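Local coordinates for protein lipopolysaccharide heptosyltransferase 2 (Escherichia coli, PDB 1PSW) that transfers the second heptose from ADP-L-glycero-beta-D-manno-heptose to the heptosyl-Kdo2-lipid A module while the core oligosaccharide of lipopolysaccharide is being built, at residues M1-S9 / K79-P88; A302-G310 / H324-V335. All coordinates share one frame; numbering follows the deposited sequence.

How the contacts relate
A two-domain glycosyltransferase illustrates how one sheet topology is tied together at different points. Starting at the N terminus, strand 2-6 runs first; the chain then makes helix 11-27, strands 32-37 and 51-56 and helix 66-75 before strand 83-86 returns to lie beside it, so contact 1 closes a loop of 69 residues in the middle of the first parallel sheet. Later, strand 302-306 ends the second sheet at its edge, and after 13 residues, ten of them not modelled, contact 2 brings the C-terminal helices back to it. The two loops follow in series, neither nested nor crossed. The centres of contacts 1 and 2 lie about 39 Å apart, on opposite sides of the chain's centre.

Contact 1 of 2, residues M1-S9 / K79-P88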
loop_
_atom_site.group_PDB
_atom_site.type_symbol
_atom_site.label_atom_id
_atom_site.label_comp_id
_atom_site.label_asym_id
_atom_site.label_seq_id
_atom_site.Cartn_x
_atom_site.Cartn_y
_atom_site.Cartn_z
HETATM N N MSE A 1 -15.238 15.824 -16.836
HETATM C CA MSE A 1 -13.804 15.414 -16.859
HETATM C C MSE A 1 -13.647 13.914 -16.603
HETATM O O MSE A 1 -13.360 13.501 -15.476
HETATM C CB MSE A 1 -13.033 16.203 -15.803
HETATM C CG MSE A 1 -11.559 15.884 -15.756
HETATM SE SE MSE A 1 -10.769 16.177 -17.478
HETATM C CE MSE A 1 -10.082 17.955 -17.163
ATOM N N LYS A 2 -13.826 13.110 -17.651
ATOM C CA LYS A 2 -13.722 11.652 -17.543
ATOM C C LYS A 2 -12.271 11.202 -17.669
ATOM O O LYS A 2 -11.643 11.351 -18.717
ATOM C CB LYS A 2 -14.555 10.967 -18.629
ATOM C CG LYS A 2 -16.017 11.388 -18.675
ATOM C CD LYS A 2 -16.802 10.923 -17.459
ATOM C CE LYS A 2 -16.920 9.404 -17.401
ATOM N NZ LYS A 2 -17.818 8.949 -16.295
ATOM N N ILE A 3 -11.750 10.629 -16.597
ATOM C CA ILE A 3 -10.368 10.192 -16.582
ATOM C C ILE A 3 -10.224 8.688 -16.385
ATOM O O ILE A 3 -10.886 8.091 -15.536
ATOM C CB ILE A 3 -9.600 10.928 -15.461
ATOM C CG1 ILE A 3 -9.708 12.441 -15.676
ATOM C CG2 ILE A 3 -8.155 10.492 -15.447
ATOM C CD1 ILE A 3 -9.241 13.277 -14.493
ATOM N N LEU A 4 -9.356 8.081 -17.188
ATOM C CA LEU A 4 -9.082 6.657 -17.085
ATOM C C LEU A 4 -7.663 6.502 -16.558
ATOM O O LEU A 4 -6.722 7.079 -17.104
ATOM C CB LEU A 4 -9.185 5.973 -18.450
ATOM C CG LEU A 4 -8.671 4.525 -18.480
ATOM C CD1 LEU A 4 -9.528 3.654 -17.582
ATOM C CD2 LEU A 4 -8.682 3.982 -19.911
ATOM N N VAL A 5 -7.510 5.724 -15.495
ATOM C CA VAL A 5 -6.192 5.507 -14.918
ATOM C C VAL A 5 -5.807 4.037 -14.979
ATOM O O VAL A 5 -6.586 3.167 -14.597
ATOM C CB VAL A 5 -6.140 5.966 -13.434
ATOM C CG1 VAL A 5 -4.799 5.584 -12.810
ATOM C CG2 VAL A 5 -6.347 7.461 -13.345
ATOM N N ILE A 6 -4.613 3.765 -15.492
ATOM C CA ILE A 6 -4.119 2.401 -15.552
ATOM C C ILE A 6 -3.327 2.291 -14.259
ATOM O O ILE A 6 -2.228 2.835 -14.151
ATOM C CB ILE A 6 -3.173 2.188 -16.755
ATOM C CG1 ILE A 6 -3.869 2.590 -18.058
ATOM C CG2 ILE A 6 -2.713 0.737 -16.800
ATOM C CD1 ILE A 6 -5.137 1.808 -18.369
ATOM N N GLY A 7 -3.898 1.618 -13.268
ATOM C CA GLY A 7 -3.232 1.505 -11.983
ATOM C C GLY A 7 -2.170 0.432 -11.897
ATOM O O GLY A 7 -2.154 -0.500 -12.711
ATOM N N PRO A 8 -1.264 0.539 -10.910
ATOM C CA PRO A 8 -0.195 -0.442 -10.730
ATOM C C PRO A 8 -0.728 -1.756 -10.183
ATOM O O PRO A 8 -1.866 -1.823 -9.723
ATOM C CB PRO A 8 0.756 0.264 -9.772
ATOM C CG PRO A 8 -0.165 1.076 -8.929
ATOM C CD PRO A 8 -1.124 1.650 -9.950
ATOM N N SER A 9 0.100 -2.793 -10.225
ATOM C CA SER A 9 -0.299 -4.115 -9.760
ATOM C C SER A 9 0.306 -4.501 -8.421
ATOM O O SER A 9 0.458 -5.680 -8.129
ATOM C CB SER A 9 0.088 -5.160 -10.801
ATOM O OG SER A 9 -0.505 -4.847 -12.046
ATOM N N LYS A 79 -17.143 5.088 -23.209
ATOM C CA LYS A 79 -16.912 5.892 -22.011
ATOM C C LYS A 79 -16.510 7.314 -22.384
ATOM O O LYS A 79 -16.741 8.254 -21.625
ATOM C CB LYS A 79 -15.799 5.273 -21.161
ATOM C CG LYS A 79 -16.134 3.936 -20.520
ATOM C CD LYS A 79 -17.074 4.090 -19.334
ATOM C CE LYS A 79 -17.251 2.764 -18.602
ATOM N NZ LYS A 79 -18.161 2.882 -17.428
ATOM N N ARG A 80 -15.893 7.465 -23.550
ATOM C CA ARG A 80 -15.462 8.776 -24.014
ATOM C C ARG A 80 -14.544 9.459 -22.997
ATOM O O ARG A 80 -14.775 10.606 -22.605
ATOM C CB ARG A 80 -16.678 9.667 -24.280
ATOM C CG ARG A 80 -17.680 9.081 -25.265
ATOM C CD ARG A 80 -18.804 10.066 -25.547
ATOM N NE ARG A 80 -18.292 11.307 -26.119
ATOM C CZ ARG A 80 -19.044 12.349 -26.459
ATOM N NH1 ARG A 80 -20.360 12.309 -26.287
ATOM N NH2 ARG A 80 -18.480 13.435 -26.973
ATOM N N TYR A 81 -13.508 8.750 -22.563
ATOM C CA TYR A 81 -12.558 9.306 -21.611
ATOM C C TYR A 81 -11.836 10.501 -22.213
ATOM O O TYR A 81 -11.354 10.448 -23.347
ATOM C CB TYR A 81 -11.534 8.247 -21.199
ATOM C CG TYR A 81 -12.094 7.175 -20.303
ATOM C CD1 TYR A 81 -12.516 7.472 -19.004
ATOM C CD2 TYR A 81 -12.206 5.861 -20.750
ATOM C CE1 TYR A 81 -13.036 6.479 -18.172
ATOM C CE2 TYR A 81 -12.726 4.868 -19.930
ATOM C CZ TYR A 81 -13.136 5.184 -18.644
ATOM O OH TYR A 81 -13.649 4.200 -17.835
ATOM N N ASP A 82 -11.775 11.580 -21.443
ATOM C CA ASP A 82 -11.109 12.803 -21.867
ATOM C C ASP A 82 -9.592 12.664 -21.730
ATOM O O ASP A 82 -8.833 13.097 -22.597
ATOM C CB ASP A 82 -11.579 13.981 -21.008
ATOM C CG ASP A 82 -13.045 14.317 -21.218
ATOM O OD1 ASP A 82 -13.423 14.632 -22.361
ATOM O OD2 ASP A 82 -13.818 14.270 -20.239
ATOM N N ARG A 83 -9.157 12.060 -20.627
ATOM C CA ARG A 83 -7.733 11.875 -20.369
ATOM C C ARG A 83 -7.424 10.471 -19.873
ATOM O O ARG A 83 -8.317 9.736 -19.455
ATOM C CB ARG A 83 -7.248 12.866 -19.311
ATOM C CG ARG A 83 -7.381 14.324 -19.676
ATOM C CD ARG A 83 -6.734 15.188 -18.606
ATOM N NE ARG A 83 -6.578 16.573 -19.038
ATOM C CZ ARG A 83 -5.846 17.476 -18.396
ATOM N NH1 ARG A 83 -5.199 17.137 -17.288
ATOM N NH2 ARG A 83 -5.756 18.716 -18.863
ATOM N N ALA A 84 -6.147 10.111 -19.918
ATOM C CA ALA A 84 -5.707 8.812 -19.438
ATOM C C ALA A 84 -4.337 8.961 -18.789
ATOM O O ALA A 84 -3.504 9.746 -19.246
ATOM C CB ALA A 84 -5.640 7.818 -20.587
ATOM N N TYR A 85 -4.119 8.219 -17.708
ATOM C CA TYR A 85 -2.846 8.243 -16.992
ATOM C C TYR A 85 -2.375 6.804 -16.838
ATOM O O TYR A 85 -3.099 5.964 -16.308
ATOM C CB TYR A 85 -3.008 8.885 -15.605
ATOM C CG TYR A 85 -3.340 10.359 -15.635
ATOM C CD1 TYR A 85 -2.332 11.326 -15.677
ATOM C CD2 TYR A 85 -4.663 10.791 -15.673
ATOM C CE1 TYR A 85 -2.638 12.681 -15.760
ATOM C CE2 TYR A 85 -4.974 12.147 -15.758
ATOM C CZ TYR A 85 -3.961 13.083 -15.803
ATOM O OH TYR A 85 -4.264 14.423 -15.909
ATOM N N VAL A 86 -1.168 6.520 -17.308
ATOM C CA VAL A 86 -0.614 5.177 -17.209
ATOM C C VAL A 86 0.445 5.190 -16.117
ATOM O O VAL A 86 1.474 5.857 -16.251
ATOM C CB VAL A 86 0.013 4.735 -18.555
ATOM C CG1 VAL A 86 0.486 3.291 -18.473
ATOM C CG2 VAL A 86 -1.008 4.887 -19.676
ATOM N N LEU A 87 0.193 4.458 -15.032
ATOM C CA LEU A 87 1.114 4.430 -13.889
ATOM C C LEU A 87 2.184 3.351 -13.946
ATOM O O LEU A 87 3.303 3.564 -13.487
ATOM C CB LEU A 87 0.309 4.340 -12.586
ATOM C CG LEU A 87 -0.700 5.492 -12.415
ATOM C CD1 LEU A 87 -1.388 5.412 -11.047
ATOM C CD2 LEU A 87 0.025 6.828 -12.565
ATOM N N PRO A 88 1.858 2.173 -14.495
ATOM C CA PRO A 88 2.902 1.145 -14.558
ATOM C C PRO A 88 3.960 1.642 -15.544
ATOM O O PRO A 88 3.711 2.601 -16.278
ATOM C CB PRO A 88 2.151 -0.081 -15.082
ATOM C CG PRO A 88 0.750 0.141 -14.580
ATOM C CD PRO A 88 0.544 1.606 -14.847
#
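Lys2 O is gripped by two successive amides, Asp82 N at 2.7 Å and Arg83 N at 3.2 Å, both in its carbonyl plane. Asp82 repays the bond with its side chain: OD2 accepts from Lys2 N at 2.8 Å through its anti lone pair. This exchange opens the parallel pairing of strands 2-6 and 83-86, first and fourth along the chain but adjacent at the centre of a Rossmann-like sheet ordered 3-2-1-4-5-6, in the N-terminal half of a GT-B enzyme. Leu4 and Ile6 continue the pairing, each giving its N-H to one residue of the partner segment and its carbonyl to a later one.

The Tyr81 ring lies across the sheet face that carries Leu4. Leu4 CB sits 3.6 Å from the Tyr81 ring centroid, only 9° off the normal, a CH-pi contact, while Lys79 CB lies over the rim of the opposite face. With Leu4 CG anti to the backbone N (chi1 170°), both methyls reach the rim of the same face as CB. The Tyr81 hydroxyl is hydrogen-bonded to Asp34 on strand 32-37; a leucine in place of this tyrosine would probably leave the Asp34 carboxylate without that partner and Leu4 CB without its flat cover.

On the other face, beneath helix 11-27, Ile3 CG2 meets the edge of the Tyr85 ring in its plane, 3.5 Å from Tyr85 CD2. Back on the face of Leu4, Ile6 and Val86 lie side by side, pointing the same way, and both touch Pro97 of helix 95-99. Just past strand 83-86, Leu87 CD1 touches two partners, Val5 CG1 at 3.8 Å and Pro8 CD at 3.9 Å.

Contact 2 of 2, residues A302-G310 / H324-V335; sequences ARVIRLITG and HQSLIDITPQRV
Leu307 carries much of the packing against Ile330 and Arg334, joining the end of an edge strand to the C-terminal helices. From its CB, which points toward 324-335, a chi1 of -56° sets CG anti to the carbonyl carbon, and CG comes 3.7 Å from Ile330 CG1. There the side chain forks. CD1 enters the turn between the two helices, meeting Asp329 O at 3.5 Å, with Asp329 CB and Ile330 CG1 close by. CD2 goes to the Arg334 guanidinium instead, standing 3.7 Å above the centre of its plane; a bend at chi3 (-68°) turns the arginine tip back over the leucine.

Backbone contact is relayed by water, which accepts from Leu307 N at 2.8 Å and donates to Ser326 O. Beside Leu307, Ile308 CD1 presses on Ser326 CB at 3.5 Å; earlier in the segment, Ile305 CG2 touches both Ile330 CD1 and the Arg334 CD methylene.

Both helix starts are capped by side chains: His324 ND1 accepts from Ser326 N in its ring plane, and Thr331 OG1 accepts from Arg334 N. Trp197 NE1 is hydrogen-bonded to Ile330 O, between the two helices, and Val335 packs on Leu205 of helix 199-211. Edge strand 302-306 and helix 332-347 make up the last beta-alpha unit of the Rossmann-like C-terminal domain of the GT-B fold.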
loop_
_atom_site.group_PDB
_atom_site.type_symbol
_atom_site.label_atom_id
_atom_site.label_comp_id
_atom_site.label_asym_id
_atom_site.label_seq_id
_atom_site.Cartn_x
_atom_site.Cartn_y
_atom_site.Cartn_z
ATOM N N ALA A 302 4.205 6.941 12.238
ATOM C CA ALA A 302 5.083 5.836 11.868
ATOM C C ALA A 302 6.511 6.083 12.364
ATOM O O ALA A 302 6.962 7.225 12.470
ATOM C CB ALA A 302 5.090 5.661 10.353
ATOM N N ARG A 303 7.206 4.998 12.682
ATOM C CA ARG A 303 8.589 5.056 13.121
ATOM C C ARG A 303 9.305 3.973 12.328
ATOM O O ARG A 303 8.768 2.877 12.122
ATOM C CB ARG A 303 8.717 4.780 14.624
ATOM C CG ARG A 303 8.095 5.855 15.516
ATOM C CD ARG A 303 8.739 7.221 15.280
ATOM N NE ARG A 303 8.245 8.248 16.200
ATOM C CZ ARG A 303 7.063 8.852 16.104
ATOM N NH1 ARG A 303 6.226 8.543 15.119
ATOM N NH2 ARG A 303 6.718 9.772 16.997
ATOM N N VAL A 304 10.509 4.291 11.871
ATOM C CA VAL A 304 11.304 3.363 11.089
ATOM C C VAL A 304 12.524 2.923 11.870
ATOM O O VAL A 304 13.209 3.738 12.489
ATOM C CB VAL A 304 11.770 4.003 9.765
ATOM C CG1 VAL A 304 12.888 3.169 9.152
ATOM C CG2 VAL A 304 10.589 4.100 8.784
ATOM N N ILE A 305 12.784 1.624 11.856
ATOM C CA ILE A 305 13.949 1.082 12.536
ATOM C C ILE A 305 14.830 0.418 11.491
ATOM O O ILE A 305 14.379 -0.449 10.739
ATOM C CB ILE A 305 13.557 0.037 13.590
ATOM C CG1 ILE A 305 12.622 0.679 14.626
ATOM C CG2 ILE A 305 14.811 -0.513 14.276
ATOM C CD1 ILE A 305 12.152 -0.274 15.705
ATOM N N ARG A 306 16.085 0.852 11.429
ATOM C CA ARG A 306 17.062 0.298 10.494
ATOM C C ARG A 306 18.424 0.461 11.147
ATOM O O ARG A 306 18.762 1.544 11.629
ATOM C CB ARG A 306 17.047 1.030 9.148
ATOM C CG ARG A 306 17.820 0.274 8.069
ATOM C CD ARG A 306 18.004 1.077 6.791
ATOM N NE ARG A 306 18.641 0.277 5.743
ATOM C CZ ARG A 306 19.242 0.782 4.666
ATOM N NH1 ARG A 306 19.299 2.095 4.483
ATOM N NH2 ARG A 306 19.785 -0.028 3.764
ATOM N N LEU A 307 19.208 -0.609 11.168
ATOM C CA LEU A 307 20.515 -0.568 11.808
ATOM C C LEU A 307 21.669 -0.261 10.861
ATOM O O LEU A 307 22.746 0.126 11.304
ATOM C CB LEU A 307 20.771 -1.898 12.520
ATOM C CG LEU A 307 19.703 -2.300 13.547
ATOM C CD1 LEU A 307 20.040 -3.662 14.123
ATOM C CD2 LEU A 307 19.616 -1.254 14.651
ATOM N N ILE A 308 21.450 -0.435 9.563
ATOM C CA ILE A 308 22.501 -0.173 8.584
ATOM C C ILE A 308 22.160 0.993 7.660
ATOM O O ILE A 308 21.062 1.550 7.723
ATOM C CB ILE A 308 22.785 -1.427 7.728
ATOM C CG1 ILE A 308 21.521 -1.845 6.972
ATOM C CG2 ILE A 308 23.259 -2.563 8.621
ATOM C CD1 ILE A 308 21.753 -2.938 5.957
ATOM N N THR A 309 23.111 1.351 6.801
ATOM C CA THR A 309 22.940 2.448 5.856
ATOM C C THR A 309 23.088 1.929 4.428
ATOM O O THR A 309 23.550 0.809 4.209
ATOM C CB THR A 309 23.991 3.550 6.099
ATOM O OG1 THR A 309 23.946 3.959 7.472
ATOM C CG2 THR A 309 23.718 4.751 5.214
ATOM N N GLY A 310 22.691 2.747 3.459
ATOM C CA GLY A 310 22.789 2.345 2.068
ATOM C C GLY A 310 21.421 2.157 1.445
ATOM O O GLY A 310 20.999 1.032 1.182
ATOM N N HIS A 324 18.310 -11.399 6.051
ATOM C CA HIS A 324 19.479 -10.538 6.032
ATOM C C HIS A 324 19.915 -10.269 7.465
ATOM O O HIS A 324 19.081 -10.093 8.354
ATOM C CB HIS A 324 19.152 -9.221 5.316
ATOM C CG HIS A 324 20.362 -8.471 4.856
ATOM N ND1 HIS A 324 21.121 -7.684 5.697
ATOM C CD2 HIS A 324 20.975 -8.426 3.649
ATOM C CE1 HIS A 324 22.149 -7.193 5.031
ATOM N NE2 HIS A 324 22.085 -7.630 3.784
ATOM N N GLN A 325 21.224 -10.233 7.687
ATOM C CA GLN A 325 21.759 -10.004 9.026
ATOM C C GLN A 325 21.249 -8.714 9.664
ATOM O O GLN A 325 21.026 -8.656 10.875
ATOM C CB GLN A 325 23.290 -9.969 8.987
ATOM C CG GLN A 325 23.938 -10.057 10.358
ATOM C CD GLN A 325 23.650 -11.382 11.030
ATOM O OE1 GLN A 325 23.861 -12.443 10.439
ATOM N NE2 GLN A 325 23.171 -11.333 12.267
ATOM N N SER A 326 21.063 -7.684 8.847
ATOM C CA SER A 326 20.596 -6.392 9.349
ATOM C C SER A 326 19.223 -6.463 10.015
ATOM O O SER A 326 18.920 -5.659 10.897
ATOM C CB SER A 326 20.581 -5.353 8.218
ATOM O OG SER A 326 19.687 -5.713 7.180
ATOM N N LEU A 327 18.395 -7.414 9.587
ATOM C CA LEU A 327 17.066 -7.588 10.165
ATOM C C LEU A 327 17.139 -8.571 11.331
ATOM O O LEU A 327 16.433 -8.421 12.329
ATOM C CB LEU A 327 16.079 -8.076 9.099
ATOM C CG LEU A 327 15.396 -6.919 8.332
ATOM C CD1 LEU A 327 14.747 -7.412 7.055
ATOM C CD2 LEU A 327 14.355 -6.271 9.240
ATOM N N ILE A 328 17.991 -9.581 11.198
ATOM C CA ILE A 328 18.173 -10.547 12.267
ATOM C C ILE A 328 18.695 -9.789 13.493
ATOM O O ILE A 328 18.320 -10.095 14.621
ATOM C CB ILE A 328 19.186 -11.645 11.855
ATOM C CG1 ILE A 328 18.554 -12.548 10.791
ATOM C CG2 ILE A 328 19.616 -12.454 13.071
ATOM C CD1 ILE A 328 19.520 -13.503 10.113
ATOM N N ASP A 329 19.531 -8.776 13.268
ATOM C CA ASP A 329 20.095 -7.998 14.373
ATOM C C ASP A 329 19.115 -7.066 15.085
ATOM O O ASP A 329 19.444 -6.502 16.128
ATOM C CB ASP A 329 21.317 -7.203 13.900
ATOM C CG ASP A 329 22.521 -8.096 13.626
ATOM O OD1 ASP A 329 22.482 -9.281 14.025
ATOM O OD2 ASP A 329 23.505 -7.616 13.023
ATOM N N ILE A 330 17.919 -6.886 14.529
ATOM C CA ILE A 330 16.926 -6.050 15.195
ATOM C C ILE A 330 16.189 -6.960 16.177
ATOM O O ILE A 330 15.427 -7.834 15.770
ATOM C CB ILE A 330 15.923 -5.440 14.190
ATOM C CG1 ILE A 330 16.635 -4.407 13.313
ATOM C CG2 ILE A 330 14.759 -4.783 14.943
ATOM C CD1 ILE A 330 15.732 -3.703 12.312
ATOM N N THR A 331 16.424 -6.752 17.468
ATOM C CA THR A 331 15.820 -7.587 18.502
ATOM C C THR A 331 14.365 -7.269 18.807
ATOM O O THR A 331 13.923 -6.135 18.664
ATOM C CB THR A 331 16.601 -7.488 19.830
ATOM O OG1 THR A 331 16.354 -6.213 20.432
ATOM C CG2 THR A 331 18.098 -7.641 19.580
ATOM N N PRO A 332 13.593 -8.281 19.225
ATOM C CA PRO A 332 12.182 -8.089 19.560
ATOM C C PRO A 332 12.046 -7.056 20.680
ATOM O O PRO A 332 11.053 -6.336 20.751
ATOM C CB PRO A 332 11.748 -9.479 20.010
ATOM C CG PRO A 332 12.575 -10.366 19.134
ATOM C CD PRO A 332 13.932 -9.716 19.223
ATOM N N GLN A 333 13.051 -6.987 21.553
ATOM C CA GLN A 333 13.023 -6.031 22.659
ATOM C C GLN A 333 13.117 -4.595 22.149
ATOM O O GLN A 333 12.443 -3.709 22.662
ATOM C CB GLN A 333 14.160 -6.310 23.645
ATOM C CG GLN A 333 14.091 -5.458 24.907
ATOM C CD GLN A 333 12.755 -5.587 25.629
ATOM O OE1 GLN A 333 12.331 -6.686 26.001
ATOM N NE2 GLN A 333 12.085 -4.458 25.833
ATOM N N ARG A 334 13.949 -4.361 21.138
ATOM C CA ARG A 334 14.082 -3.018 20.579
ATOM C C ARG A 334 12.738 -2.590 19.986
ATOM O O ARG A 334 12.263 -1.478 20.225
ATOM C CB ARG A 334 15.164 -2.988 19.491
ATOM C CG ARG A 334 15.311 -1.650 18.781
ATOM C CD ARG A 334 16.259 -1.768 17.592
ATOM N NE ARG A 334 17.647 -2.013 17.993
ATOM C CZ ARG A 334 18.544 -1.058 18.221
ATOM N NH1 ARG A 334 18.205 0.217 18.087
ATOM N NH2 ARG A 334 19.780 -1.378 18.580
ATOM N N VAL A 335 12.127 -3.490 19.220
ATOM C CA VAL A 335 10.839 -3.231 18.583
ATOM C C VAL A 335 9.734 -3.041 19.621
ATOM O O VAL A 335 8.899 -2.138 19.506
ATOM C CB VAL A 335 10.459 -4.389 17.619
ATOM C CG1 VAL A 335 9.086 -4.138 16.991
ATOM C CG2 VAL A 335 11.514 -4.509 16.522
HETATM O O HOH W 1 18.424 -3.043 10.043
#